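Local coordinates for OXA-46 oxacillinase (Pseudomonas aeruginosa, PDB 3IF6), which probably hydrolyses beta-lactam antibiotics to substituted beta-amino acids, as a class D beta-lactamase linked to antibiotic resistance, at residues 38-43 / 246-251; 45-50 / 230-235; 222-227 / 260-265. One frame throughout, in Å; residues are numbered along the deposited sequence.

Contact 1: 38-43 / 246-251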
loop_
_atom_site.group_PDB
_atom_site.type_symbol
_atom_site.label_atom_id
_atom_site.label_comp_id
_atom_site.label_asym_id
_atom_site.label_seq_id
_atom_site.Cartn_x
_atom_site.Cartn_y
_atom_site.Cartn_z
ATOM N N LEU C 38 28.716 -1.124 12.408
ATOM C CA LEU C 38 28.877 -0.175 11.311
ATOM C C LEU C 38 29.592 1.114 11.745
ATOM O O LEU C 38 29.568 2.112 11.022
ATOM C CB LEU C 38 27.527 0.122 10.648
ATOM C CG LEU C 38 27.064 -0.939 9.630
ATOM C CD1 LEU C 38 25.601 -0.746 9.260
ATOM C CD2 LEU C 38 27.935 -0.971 8.344
ATOM N N GLN C 39 30.242 1.049 12.917
ATOM C CA GLN C 39 30.930 2.176 13.576
ATOM C C GLN C 39 30.054 3.428 13.702
ATOM O O GLN C 39 30.567 4.549 13.589
ATOM C CB GLN C 39 32.269 2.545 12.889
ATOM C CG GLN C 39 33.169 1.375 12.462
ATOM C CD GLN C 39 32.837 0.873 11.050
ATOM O OE1 GLN C 39 32.724 -0.341 10.802
ATOM N NE2 GLN C 39 32.661 1.816 10.120
ATOM N N ALA C 40 28.748 3.242 13.938
ATOM C CA ALA C 40 27.795 4.363 14.035
ATOM C C ALA C 40 27.490 4.774 15.490
ATOM O O ALA C 40 27.724 4.007 16.431
ATOM C CB ALA C 40 26.514 4.026 13.293
ATOM N N GLU C 41 27.000 6.001 15.656
ATOM C CA GLU C 41 26.547 6.491 16.958
ATOM C C GLU C 41 25.110 6.847 16.759
ATOM O O GLU C 41 24.813 7.688 15.927
ATOM C CB GLU C 41 27.295 7.762 17.417
ATOM C CG GLU C 41 28.808 7.622 17.541
ATOM C CD GLU C 41 29.209 6.944 18.829
ATOM O OE1 GLU C 41 28.919 7.515 19.904
ATOM O OE2 GLU C 41 29.804 5.848 18.771
ATOM N N GLY C 42 24.215 6.203 17.487
ATOM C CA GLY C 42 22.818 6.594 17.404
ATOM C C GLY C 42 21.883 6.061 18.463
ATOM O O GLY C 42 22.291 5.538 19.479
ATOM N N ALA C 43 20.604 6.233 18.202
ATOM C CA ALA C 43 19.550 5.719 19.065
ATOM C C ALA C 43 18.450 5.116 18.185
ATOM O O ALA C 43 18.158 5.653 17.117
ATOM C CB ALA C 43 18.971 6.838 19.929
ATOM N N LEU C 246 25.064 7.727 4.999
ATOM C CA LEU C 246 23.615 7.755 4.777
ATOM C C LEU C 246 22.959 6.374 4.803
ATOM O O LEU C 246 21.806 6.251 5.188
ATOM C CB LEU C 246 23.262 8.550 3.494
ATOM C CG LEU C 246 22.803 10.011 3.671
ATOM C CD1 LEU C 246 23.520 10.737 4.816
ATOM C CD2 LEU C 246 22.864 10.834 2.372
ATOM N N PHE C 247 23.733 5.351 4.467
ATOM C CA PHE C 247 23.204 4.027 4.188
ATOM C C PHE C 247 23.002 3.177 5.424
ATOM O O PHE C 247 22.137 2.284 5.426
ATOM C CB PHE C 247 24.122 3.268 3.218
ATOM C CG PHE C 247 25.323 2.643 3.875
ATOM C CD1 PHE C 247 25.374 1.267 4.090
ATOM C CD2 PHE C 247 26.424 3.433 4.268
ATOM C CE1 PHE C 247 26.500 0.672 4.691
ATOM C CE2 PHE C 247 27.563 2.860 4.876
ATOM C CZ PHE C 247 27.602 1.473 5.084
ATOM N N LYS C 248 23.828 3.399 6.442
ATOM C CA LYS C 248 23.726 2.598 7.666
ATOM C C LYS C 248 22.524 2.983 8.537
ATOM O O LYS C 248 22.187 2.265 9.474
ATOM C CB LYS C 248 25.053 2.536 8.470
ATOM C CG LYS C 248 26.095 3.624 8.209
ATOM C CD LYS C 248 27.246 3.578 9.254
ATOM C CE LYS C 248 28.581 4.086 8.653
ATOM N NZ LYS C 248 29.446 4.883 9.579
ATOM N N ARG C 249 21.870 4.095 8.219
ATOM C CA ARG C 249 20.539 4.374 8.764
ATOM C C ARG C 249 19.560 3.158 8.599
ATOM O O ARG C 249 19.193 2.509 9.592
ATOM C CB ARG C 249 19.940 5.599 8.079
ATOM C CG ARG C 249 20.790 6.846 8.097
ATOM C CD ARG C 249 20.037 7.966 7.386
ATOM N NE ARG C 249 20.126 7.884 5.926
ATOM C CZ ARG C 249 19.511 8.736 5.102
ATOM N NH1 ARG C 249 18.779 9.722 5.602
ATOM N NH2 ARG C 249 19.619 8.611 3.777
ATOM N N GLU C 250 19.168 2.856 7.347
ATOM C CA GLU C 250 18.370 1.655 7.032
ATOM C C GLU C 250 19.036 0.372 7.469
ATOM O O GLU C 250 18.342 -0.530 7.962
ATOM C CB GLU C 250 18.030 1.535 5.548
ATOM C CG GLU C 250 16.922 2.454 5.117
ATOM C CD GLU C 250 16.241 2.019 3.824
ATOM O OE1 GLU C 250 16.199 0.796 3.540
ATOM O OE2 GLU C 250 15.716 2.902 3.102
ATOM N N ALA C 251 20.359 0.280 7.314
ATOM C CA ALA C 251 21.040 -1.009 7.535
ATOM C C ALA C 251 21.012 -1.494 8.982
ATOM O O ALA C 251 20.876 -2.705 9.219
ATOM C CB ALA C 251 22.467 -1.006 6.994
#
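Phe247 meets Leu38 with the far end of its ring. Its CZ lies 4.1 Å from Leu38 CD2, and the two side chains approach at a slant. The aliphatic chain of Lys248 also packs on the Phe247 ring, with CG over one face, toward its rim.

Lys248 makes the main contact. Its CB touches Leu38 CD1 at 3.4 Å, and its CD lies 3.7 Å from Leu38 CB. The two side chains run past each other in opposite directions. Ala40 CB adds a looser touch on Lys248 CD. The lysine chain bends at its last torsion (chi4 143°), and NZ reaches Leu38 O at 3.1 Å in a weak hydrogen bond. The stronger partner of NZ is the carboxylate of Asp245, in a salt bridge.

Ala251 closes the contact about one helical turn on, with CB 3.9 Å from Leu38 CD1. Ile252 continues this packing surface against Leu38 and Ala40. Helix 32-36 ends just before Leu38 in a Schellman motif, with Gln39 (positive phi) as its C-prime residue.

Lys248 pairs its methylenes with leucine and carries its charge to a carboxylate and a carbonyl. Its burial is probably made tolerable by Asp245 and Leu38 O.

Contact 2: 45-50 / 230-235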
loop_
_atom_site.group_PDB
_atom_site.type_symbol
_atom_site.label_atom_id
_atom_site.label_comp_id
_atom_site.label_asym_id
_atom_site.label_seq_id
_atom_site.Cartn_x
_atom_site.Cartn_y
_atom_site.Cartn_z
ATOM N N VAL C 45 14.226 3.664 18.778
ATOM C CA VAL C 45 13.018 3.306 19.497
ATOM C C VAL C 45 12.175 2.368 18.578
ATOM O O VAL C 45 11.937 2.681 17.401
ATOM C CB VAL C 45 12.210 4.562 19.932
ATOM C CG1 VAL C 45 11.125 4.196 20.933
ATOM C CG2 VAL C 45 13.122 5.602 20.584
ATOM N N ILE C 46 11.763 1.222 19.145
ATOM C CA ILE C 46 10.964 0.192 18.475
ATOM C C ILE C 46 9.738 -0.066 19.347
ATOM O O ILE C 46 9.882 -0.560 20.473
ATOM C CB ILE C 46 11.751 -1.132 18.348
ATOM C CG1 ILE C 46 12.982 -0.980 17.451
ATOM C CG2 ILE C 46 10.856 -2.289 17.853
ATOM C CD1 ILE C 46 12.664 -0.842 15.956
ATOM N N ALA C 47 8.557 0.324 18.861
ATOM C CA ALA C 47 7.273 -0.064 19.475
ATOM C C ALA C 47 6.683 -1.305 18.743
ATOM O O ALA C 47 6.027 -1.158 17.717
ATOM C CB ALA C 47 6.277 1.088 19.471
ATOM N N ASP C 48 6.968 -2.514 19.255
ATOM C CA ASP C 48 6.338 -3.734 18.742
ATOM C C ASP C 48 4.896 -3.815 19.193
ATOM O O ASP C 48 4.629 -4.034 20.369
ATOM C CB ASP C 48 7.080 -4.964 19.213
ATOM C CG ASP C 48 6.724 -6.201 18.400
ATOM O OD1 ASP C 48 5.571 -6.244 17.891
ATOM O OD2 ASP C 48 7.593 -7.114 18.263
ATOM N N GLU C 49 3.945 -3.632 18.284
ATOM C CA GLU C 49 2.554 -3.726 18.700
ATOM C C GLU C 49 1.812 -4.955 18.159
ATOM O O GLU C 49 0.601 -4.949 18.004
ATOM C CB GLU C 49 1.839 -2.408 18.470
ATOM C CG GLU C 49 2.499 -1.338 19.325
ATOM C CD GLU C 49 1.827 0.004 19.294
ATOM O OE1 GLU C 49 0.843 0.159 18.544
ATOM O OE2 GLU C 49 2.289 0.900 20.048
ATOM N N ARG C 50 2.563 -6.025 17.926
ATOM C CA ARG C 50 2.004 -7.233 17.352
ATOM C C ARG C 50 1.114 -8.046 18.306
ATOM O O ARG C 50 0.285 -8.820 17.845
ATOM C CB ARG C 50 3.090 -8.081 16.701
ATOM C CG ARG C 50 3.592 -7.453 15.406
ATOM C CD ARG C 50 4.716 -8.219 14.833
ATOM N NE ARG C 50 5.945 -8.111 15.634
ATOM C CZ ARG C 50 7.046 -8.824 15.402
ATOM N NH1 ARG C 50 7.077 -9.681 14.382
ATOM N NH2 ARG C 50 8.129 -8.660 16.155
ATOM N N PRO C 230 1.415 -3.521 14.053
ATOM C CA PRO C 230 2.606 -2.826 13.555
ATOM C C PRO C 230 3.789 -2.870 14.504
ATOM O O PRO C 230 3.616 -2.846 15.724
ATOM C CB PRO C 230 2.118 -1.389 13.387
ATOM C CG PRO C 230 1.016 -1.242 14.470
ATOM C CD PRO C 230 0.623 -2.662 14.952
ATOM N N VAL C 231 4.983 -2.952 13.921
ATOM C CA VAL C 231 6.249 -2.610 14.573
ATOM C C VAL C 231 6.662 -1.172 14.133
ATOM O O VAL C 231 7.123 -0.958 13.021
ATOM C CB VAL C 231 7.302 -3.665 14.225
ATOM C CG1 VAL C 231 8.604 -3.497 15.002
ATOM C CG2 VAL C 231 6.760 -5.017 14.496
ATOM N N PHE C 232 6.453 -0.185 15.005
ATOM C CA PHE C 232 6.947 1.180 14.822
ATOM C C PHE C 232 8.454 1.312 15.147
ATOM O O PHE C 232 8.973 0.563 15.946
ATOM C CB PHE C 232 6.152 2.149 15.686
ATOM C CG PHE C 232 4.699 2.211 15.351
ATOM C CD1 PHE C 232 3.767 1.476 16.090
ATOM C CD2 PHE C 232 4.243 2.993 14.293
ATOM C CE1 PHE C 232 2.403 1.546 15.810
ATOM C CE2 PHE C 232 2.871 3.044 14.007
ATOM C CZ PHE C 232 1.963 2.314 14.771
ATOM N N PHE C 233 9.143 2.247 14.484
ATOM C CA PHE C 233 10.594 2.462 14.656
ATOM C C PHE C 233 11.029 3.894 14.315
ATOM O O PHE C 233 10.366 4.619 13.539
ATOM C CB PHE C 233 11.449 1.468 13.876
ATOM C CG PHE C 233 11.331 1.603 12.388
ATOM C CD1 PHE C 233 12.175 2.448 11.685
ATOM C CD2 PHE C 233 10.377 0.882 11.688
ATOM C CE1 PHE C 233 12.066 2.579 10.321
ATOM C CE2 PHE C 233 10.260 1.002 10.309
ATOM C CZ PHE C 233 11.101 1.840 9.624
ATOM N N ALA C 234 12.129 4.293 14.943
ATOM C CA ALA C 234 12.652 5.638 14.832
ATOM C C ALA C 234 14.091 5.569 15.303
ATOM O O ALA C 234 14.396 5.514 16.501
ATOM C CB ALA C 234 11.802 6.658 15.634
ATOM N N LEU C 235 14.969 5.485 14.318
ATOM C CA LEU C 235 16.407 5.540 14.504
ATOM C C LEU C 235 16.939 6.911 14.087
ATOM O O LEU C 235 16.472 7.505 13.103
ATOM C CB LEU C 235 17.053 4.473 13.650
ATOM C CG LEU C 235 18.557 4.447 13.475
ATOM C CD1 LEU C 235 19.054 3.028 13.382
ATOM C CD2 LEU C 235 18.953 5.288 12.246
#
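Val45 to Asp48 pair with Val231 to Ala234 as neighbouring antiparallel strands of the central mixed beta-sheet of the class D beta-lactamase fold. The strand axes come within 4.5 Å, and their N-to-C directions are 172° apart.

Backbone hydrogen bonds set the register. Val45 with Ala234 and Ala47 with Phe232 are the hydrogen-bonded pairs. Val45 N gives a 2.9 Å bond to Ala234 O, while the return bond from Ala234 N to Val45 O is weak. Ala47 and Phe232 bond both ways. Beyond the strand, Glu49 N still reaches Pro230 O at 2.7 Å. CA-H...O contacts add to the ladder, among them Phe233 CA to Val45 O.

Apolar contacts lie on both faces. On one, Ile46 CD1 presses on Phe233 CB at 3.3 Å, and Ile46 CG2 meets Val231 CG1. Leu257 of helix 248-259 packs on all three residues. On the other, Ala47 CB meets Phe232 CB, and Tyr179 sets its ring edge-to-face with Phe232.

Polar groups gather at the Glu49 end. Glu49 OE1 sits at the rim of the Phe232 ring, 3.4 Å from CE1, with carboxylate and ring planes 73° apart. Arg180 and Arg176 each form a salt bridge with this carboxylate.

Arg50 folds back on Asp48 through a bend at its third torsion (chi3 -70°). NE and NH2 grip the carboxylate side-on, one to each oxygen, both on the syn side. Asp48 OD1 also takes Arg50 N, which makes an Asx turn. The guanidinium continues to the carbonyls of Asp261 and Ile260. One methyl of Val231, CG2, lies over a face of that guanidinium, 3.4 Å from Arg50 NE.

Contact 3: 222-227 / 260-265. With EDO (1,2-ethanediol), chain K.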
loop_
_atom_site.group_PDB
_atom_site.type_symbol
_atom_site.label_atom_id
_atom_site.label_comp_id
_atom_site.label_asym_id
_atom_site.label_seq_id
_atom_site.Cartn_x
_atom_site.Cartn_y
_atom_site.Cartn_z
ATOM N N GLY C 222 9.369 5.142 10.618
ATOM C CA GLY C 222 8.151 4.506 10.045
ATOM C C GLY C 222 7.692 3.269 10.808
ATOM O O GLY C 222 7.865 3.184 12.030
ATOM N N TRP C 223 7.146 2.286 10.081
ATOM C CA TRP C 223 6.680 0.985 10.641
ATOM C C TRP C 223 6.492 -0.136 9.613
ATOM O O TRP C 223 6.218 0.127 8.443
ATOM C CB TRP C 223 5.370 1.177 11.400
ATOM C CG TRP C 223 4.119 1.482 10.558
ATOM C CD1 TRP C 223 3.287 0.568 9.980
ATOM C CD2 TRP C 223 3.522 2.783 10.287
ATOM N NE1 TRP C 223 2.223 1.196 9.362
ATOM C CE2 TRP C 223 2.343 2.551 9.520
ATOM C CE3 TRP C 223 3.879 4.113 10.596
ATOM C CZ2 TRP C 223 1.518 3.600 9.057
ATOM C CZ3 TRP C 223 3.047 5.159 10.144
ATOM C CH2 TRP C 223 1.872 4.889 9.385
ATOM N N ILE C 224 6.635 -1.382 10.082
ATOM C CA ILE C 224 6.214 -2.614 9.371
ATOM C C ILE C 224 4.886 -3.164 9.923
ATOM O O ILE C 224 4.762 -3.469 11.116
ATOM C CB ILE C 224 7.257 -3.751 9.433
ATOM C CG1 ILE C 224 8.673 -3.213 9.643
ATOM C CG2 ILE C 224 7.199 -4.591 8.151
ATOM C CD1 ILE C 224 8.925 -2.622 11.014
ATOM N N GLU C 225 3.889 -3.255 9.043
ATOM C CA GLU C 225 2.580 -3.781 9.400
ATOM C C GLU C 225 2.601 -5.269 9.112
ATOM O O GLU C 225 2.892 -5.661 7.989
ATOM C CB GLU C 225 1.499 -3.155 8.537
ATOM C CG GLU C 225 1.524 -1.665 8.454
ATOM C CD GLU C 225 0.279 -1.128 7.792
ATOM O OE1 GLU C 225 -0.509 -1.972 7.273
ATOM O OE2 GLU C 225 0.100 0.130 7.800
ATOM N N TRP C 226 2.347 -6.085 10.136
ATOM C CA TRP C 226 2.190 -7.530 9.984
ATOM C C TRP C 226 0.718 -7.832 10.238
ATOM O O TRP C 226 -0.032 -6.913 10.634
ATOM C CB TRP C 226 3.102 -8.288 10.941
ATOM C CG TRP C 226 4.535 -8.175 10.608
ATOM C CD1 TRP C 226 5.414 -7.158 11.006
ATOM C CD2 TRP C 226 5.295 -9.059 9.763
ATOM N NE1 TRP C 226 6.667 -7.393 10.470
ATOM C CE2 TRP C 226 6.634 -8.540 9.709
ATOM C CE3 TRP C 226 4.978 -10.227 9.018
ATOM C CZ2 TRP C 226 7.670 -9.172 8.954
ATOM C CZ3 TRP C 226 6.008 -10.865 8.278
ATOM C CH2 TRP C 226 7.347 -10.331 8.259
ATOM N N PRO C 227 0.271 -9.085 9.989
ATOM C CA PRO C 227 -1.185 -9.395 10.226
ATOM C C PRO C 227 -1.738 -9.004 11.652
ATOM O O PRO C 227 -2.897 -8.484 11.800
ATOM C CB PRO C 227 -1.266 -10.916 10.003
ATOM C CG PRO C 227 -0.098 -11.250 9.085
ATOM C CD PRO C 227 1.026 -10.259 9.471
ATOM N N ILE C 260 14.267 -9.219 15.812
ATOM C CA ILE C 260 13.019 -9.400 16.534
ATOM C C ILE C 260 11.855 -9.895 15.628
ATOM O O ILE C 260 10.674 -9.803 16.009
ATOM C CB ILE C 260 12.629 -8.103 17.274
ATOM C CG1 ILE C 260 12.393 -6.971 16.292
ATOM C CG2 ILE C 260 13.694 -7.739 18.302
ATOM C CD1 ILE C 260 11.280 -6.045 16.692
ATOM N N ASP C 261 12.220 -10.406 14.443
ATOM C CA ASP C 261 11.317 -10.978 13.422
ATOM C C ASP C 261 10.241 -10.001 12.972
ATOM O O ASP C 261 9.048 -10.319 13.017
ATOM C CB ASP C 261 10.695 -12.293 13.908
ATOM C CG ASP C 261 11.706 -13.177 14.649
ATOM O OD1 ASP C 261 12.688 -13.662 14.020
ATOM O OD2 ASP C 261 11.529 -13.372 15.881
ATOM N N ALA C 262 10.669 -8.801 12.590
ATOM C CA ALA C 262 9.758 -7.741 12.162
ATOM C C ALA C 262 10.081 -7.393 10.715
ATOM O O ALA C 262 9.449 -6.534 10.108
ATOM C CB ALA C 262 9.877 -6.509 13.065
ATOM N N LEU C 263 11.079 -8.085 10.180
ATOM C CA LEU C 263 11.418 -8.022 8.781
ATOM C C LEU C 263 11.815 -9.414 8.452
ATOM O O LEU C 263 12.420 -10.075 9.306
ATOM C CB LEU C 263 12.612 -7.100 8.518
ATOM C CG LEU C 263 12.386 -5.642 8.113
ATOM C CD1 LEU C 263 13.716 -5.124 7.636
ATOM C CD2 LEU C 263 11.347 -5.521 6.988
ATOM N N PRO C 264 11.477 -9.878 7.221
ATOM C CA PRO C 264 11.860 -11.226 6.883
ATOM C C PRO C 264 13.359 -11.288 6.583
ATOM O O PRO C 264 13.996 -10.240 6.316
ATOM C CB PRO C 264 10.991 -11.567 5.656
ATOM C CG PRO C 264 10.415 -10.343 5.191
ATOM C CD PRO C 264 10.771 -9.215 6.115
ATOM N N PRO C 265 13.932 -12.499 6.634
ATOM C CA PRO C 265 15.388 -12.542 6.435
ATOM C C PRO C 265 15.785 -12.445 4.945
ATOM O O PRO C 265 14.937 -12.091 4.085
ATOM C CB PRO C 265 15.805 -13.871 7.079
ATOM C CG PRO C 265 14.513 -14.684 7.254
ATOM C CD PRO C 265 13.341 -13.832 6.844
HETATM C C1 EDO K . -6.914 -7.590 14.454
HETATM O O1 EDO K . -7.911 -6.769 13.819
HETATM C C2 EDO K . -6.575 -8.766 13.555
HETATM O O2 EDO K . -5.311 -9.296 13.949
#
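Trp226 points its CB toward the 260-265 loop and carries the indole across to Ala262. CG stands beside the backbone N (chi1 -69°), which brings the edge running from NE1 to CZ2 to the loop. CD1 is 4.2 Å from Ala262 O. The next atom, NE1, donates a hydrogen bond to the same oxygen at 2.9 Å, with an N-H...O angle of 145°. The oxygen lies in the indole plane, but NE1 comes in from above the plane of the Ala262 carbonyl, by 51°. CE2 follows at 3.5 Å from Ala262 O. CZ2 comes to 3.4 Å from this oxygen and also passes Leu263 N.

The loop follows helix 248-259, whose end carries a Schellman motif with Asp261 as its C-prime residue. By packing here, the loop after the C-terminal helix lies against strand 217-226 of the central sheet. Asp261 O approaches the indole obliquely, and Arg50 makes a cation-pi contact with the ring.

Trp226 CH2, at the outer end of the indole, meets Pro264 CD obliquely at 4.2 Å.

Ile224, two residues earlier on the strand, borders the same carbonyl. Its CG1 is 3.4 Å from Ala262 O. Its CG2 makes a looser contact with Leu263 CD2. The backbone oxygen of Pro227 accepts a weak bond from O2 of a 1,2-ethanediol, a likely crystallisation additive.

How the contacts relate
Contact 2 is buried, contact 3 partly so, and contact 1 lies at the surface. All three reach the same sheet. Contacts 1 and 2 share strand 42-48. Contacts 1 and 3 use the N-terminal part of helix 248-259 and the loop after its end, with centres about 19 Å apart. Their chemistry follows their place. Contact 2 is chiefly backbone pairing, with side chains packed on both faces. Contact 1 rests on apolar packing with one weak bond, and contact 3 on one indole-to-carbonyl bond amid apolar packing. Contacts 1 and 2 meet by packing, Arg249 O to Leu235 CD1. Contacts 2 and 3 are joined more firmly, through Arg50.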